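Local coordinates for protein VIRB8 (Agrobacterium tumefaciens, PDB 2CC3) that belongs to the type IV secretion machinery as a homodimeric inner-membrane protein, represented here by its periplasmic domain, and is thought to help direct T-DNA transfer into plant cells, at residues Glu23-Ala27 with Asp28-Tyr32. Numbering follows the deposited sequence.
Sequences ESYDA and DTAQY
Thr29 folds back on Asp26, and one backbone oxygen takes up both of its donors. Its hydroxyl OG1 lies between the backbone N and the carbonyl carbon (chi1 62°), which turns it back to donate to Asp26 O at 3.1 Å, slightly tilted from the carbonyl plane. The amide Thr29 N also donates to Asp26 O, at 2.8 Å, from above that same face of the carbonyl. Two bonds from a single residue thus grip the oxygen and close a type I beta turn over Asp26-Thr29, with Ala27 and Asp28 at its corners, illustrating how a loop can be bent into the start of a helix.

The Asp26 side chain, its CG anti to the backbone N (chi1 -174°), brings OD2 to 3.2 Å from Asp28 CB and crosses the Thr29 side chain at about a right angle. Asp26 OD2 receives a weak bond of 3.4 Å from Asp28 N. Thr29 CG2 packs against the same oxygen. The Asp26 and Asp28 carboxylates are turned 82° apart, with their OD2 atoms 4.0 Å from each other. Asp26 and Asp28 of the second subunit come close as well; so many acidic groups would probably raise the proton affinity of the carboxylates, though Arg70 makes a long, weak ion pair with Asp26 OD1. Tyr25 CE1 meets Ala30 CB obliquely at 4.0 Å, while the backbone nitrogen of Ala27 sits above one ring face, offset toward the rim.

The turn joins helix 6-23 to helix 30-39 of this NTF2-like domain. Tyr25 pairs through its backbone with Leu71 of strand 69-82 and packs on helix 61-64, while Thr29 meets Thr29 of the second subunit.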
ATOM      1  N   GLU A  23      -5.641   9.901   4.231  1.00  4.67           N
ATOM      2  CA  GLU A  23      -6.778  10.114   5.114  1.00  6.63           C
ATOM      3  C   GLU A  23      -6.865   9.072   6.244  1.00 10.09           C
ATOM      4  O   GLU A  23      -7.606   9.263   7.217  1.00  6.92           O
ATOM      5  CB  GLU A  23      -8.093  10.176   4.293  1.00  7.42           C
ATOM      6  CG  GLU A  23      -8.119  11.240   3.164  1.00  2.00           C
ATOM      7  CD  GLU A  23      -7.891  12.679   3.664  1.00  3.79           C
ATOM      8  OE1 GLU A  23      -8.126  12.928   4.872  1.00  5.27           O
ATOM      9  OE2 GLU A  23      -7.484  13.555   2.853  1.00  2.00           O
ATOM     10  N   SER A  24      -6.132   7.966   6.074  1.00 10.43           N
ATOM     11  CA  SER A  24      -5.944   6.940   7.098  1.00  9.73           C
ATOM     12  C   SER A  24      -4.964   7.426   8.146  1.00  7.71           C
ATOM     13  O   SER A  24      -4.199   8.357   7.883  1.00  8.82           O
ATOM     14  CB  SER A  24      -5.359   5.679   6.467  1.00  7.41           C
ATOM     15  OG  SER A  24      -6.370   4.749   6.219  1.00 12.77           O
ATOM     16  N   TYR A  25      -4.970   6.801   9.322  1.00  7.15           N
ATOM     17  CA  TYR A  25      -3.915   7.042  10.325  1.00 11.24           C
ATOM     18  C   TYR A  25      -3.640   5.833  11.203  1.00 13.34           C
ATOM     19  O   TYR A  25      -4.546   5.244  11.795  1.00 16.45           O
ATOM     20  CB  TYR A  25      -4.197   8.237  11.260  1.00 14.29           C
ATOM     21  CG  TYR A  25      -3.113   8.380  12.332  1.00 14.53           C
ATOM     22  CD1 TYR A  25      -1.860   8.900  11.998  1.00 16.77           C
ATOM     23  CD2 TYR A  25      -3.315   7.956  13.646  1.00 13.08           C
ATOM     24  CE1 TYR A  25      -0.850   9.018  12.928  1.00 16.31           C
ATOM     25  CE2 TYR A  25      -2.302   8.078  14.593  1.00 15.23           C
ATOM     26  CZ  TYR A  25      -1.069   8.609  14.214  1.00 15.12           C
ATOM     27  OH  TYR A  25      -0.027   8.773  15.098  1.00 17.55           O
ATOM     28  N   ASP A  26      -2.368   5.499  11.324  1.00 15.81           N
ATOM     29  CA  ASP A  26      -1.938   4.433  12.222  1.00 18.80           C
ATOM     30  C   ASP A  26      -0.520   4.806  12.623  1.00 16.83           C
ATOM     31  O   ASP A  26       0.333   4.979  11.757  1.00 17.63           O
ATOM     32  CB  ASP A  26      -1.977   3.097  11.461  1.00 16.20           C
ATOM     33  CG  ASP A  26      -1.691   1.900  12.344  1.00 19.95           C
ATOM     34  OD1 ASP A  26      -2.580   1.479  13.097  1.00 21.85           O
ATOM     35  OD2 ASP A  26      -0.571   1.346  12.268  1.00 25.79           O
ATOM     36  N   ALA A  27      -0.257   4.961  13.914  1.00 17.17           N
ATOM     37  CA  ALA A  27       1.101   5.352  14.346  1.00 17.74           C
ATOM     38  C   ALA A  27       2.221   4.477  13.729  1.00 17.41           C
ATOM     39  O   ALA A  27       3.312   4.970  13.421  1.00 15.87           O
ATOM     40  CB  ALA A  27       1.188   5.360  15.873  1.00 22.68           C
ATOM     41  N   ASP A  28       1.938   3.186  13.531  1.00 14.70           N
ATOM     42  CA  ASP A  28       2.906   2.277  12.901  1.00 18.38           C
ATOM     43  C   ASP A  28       3.172   2.583  11.433  1.00 17.84           C
ATOM     44  O   ASP A  28       4.277   2.362  10.961  1.00 21.74           O
ATOM     45  CB  ASP A  28       2.470   0.814  13.039  1.00 16.87           C
ATOM     46  CG  ASP A  28       2.415   0.361  14.487  1.00 22.06           C
ATOM     47  OD1 ASP A  28       2.999   1.059  15.355  1.00 22.98           O
ATOM     48  OD2 ASP A  28       1.783  -0.687  14.763  1.00 21.48           O
ATOM     49  N   THR A  29       2.160   3.075  10.714  1.00 18.78           N
ATOM     50  CA  THR A  29       2.259   3.346   9.270  1.00 16.01           C
ATOM     51  C   THR A  29       2.434   4.826   8.979  1.00 17.49           C
ATOM     52  O   THR A  29       2.490   5.237   7.817  1.00 20.07           O
ATOM     53  CB  THR A  29       1.000   2.903   8.529  1.00 17.79           C
ATOM     54  OG1 THR A  29      -0.122   3.644   9.017  1.00 19.62           O
ATOM     55  CG2 THR A  29       0.747   1.412   8.694  1.00 19.92           C
ATOM     56  N   ALA A  30       2.512   5.623  10.039  1.00 17.34           N
ATOM     57  CA  ALA A  30       2.556   7.081   9.914  1.00 16.62           C
ATOM     58  C   ALA A  30       3.681   7.588   8.992  1.00 17.02           C
ATOM     59  O   ALA A  30       3.444   8.458   8.129  1.00 14.49           O
ATOM     60  CB  ALA A  30       2.605   7.728  11.313  1.00 13.59           C
ATOM     61  N   GLN A  31       4.893   7.046   9.172  1.00 17.61           N
ATOM     62  CA  GLN A  31       6.058   7.431   8.381  1.00 16.56           C
ATOM     63  C   GLN A  31       6.011   6.903   6.940  1.00 16.62           C
ATOM     64  O   GLN A  31       6.317   7.621   5.975  1.00 19.29           O
ATOM     65  CB  GLN A  31       7.328   6.908   9.050  1.00 24.21           C
ATOM     66  CG  GLN A  31       8.606   7.665   8.638  1.00 28.02           C
ATOM     67  CD  GLN A  31       8.828   8.870   9.527  1.00 31.13           C
ATOM     68  OE1 GLN A  31       9.184   8.721  10.702  1.00 32.88           O
ATOM     69  NE2 GLN A  31       8.589  10.067   8.989  1.00 31.52           N
ATOM     70  N   TYR A  32       5.690   5.623   6.809  1.00 16.37           N
ATOM     71  CA  TYR A  32       5.472   5.025   5.516  1.00 16.77           C
ATOM     72  C   TYR A  32       4.417   5.819   4.715  1.00 13.12           C
ATOM     73  O   TYR A  32       4.654   6.194   3.579  1.00 13.75           O
ATOM     74  CB  TYR A  32       5.082   3.542   5.656  1.00 19.80           C
ATOM     75  CG  TYR A  32       4.505   2.971   4.370  1.00 23.32           C
ATOM     76  CD1 TYR A  32       5.272   2.909   3.208  1.00 21.02           C
ATOM     77  CD2 TYR A  32       3.169   2.535   4.304  1.00 27.01           C
ATOM     78  CE1 TYR A  32       4.743   2.439   2.041  1.00 22.00           C
ATOM     79  CE2 TYR A  32       2.634   2.030   3.115  1.00 23.03           C
ATOM     80  CZ  TYR A  32       3.423   1.999   1.994  1.00 23.39           C
ATOM     81  OH  TYR A  32       2.917   1.502   0.810  1.00 24.45           O
TER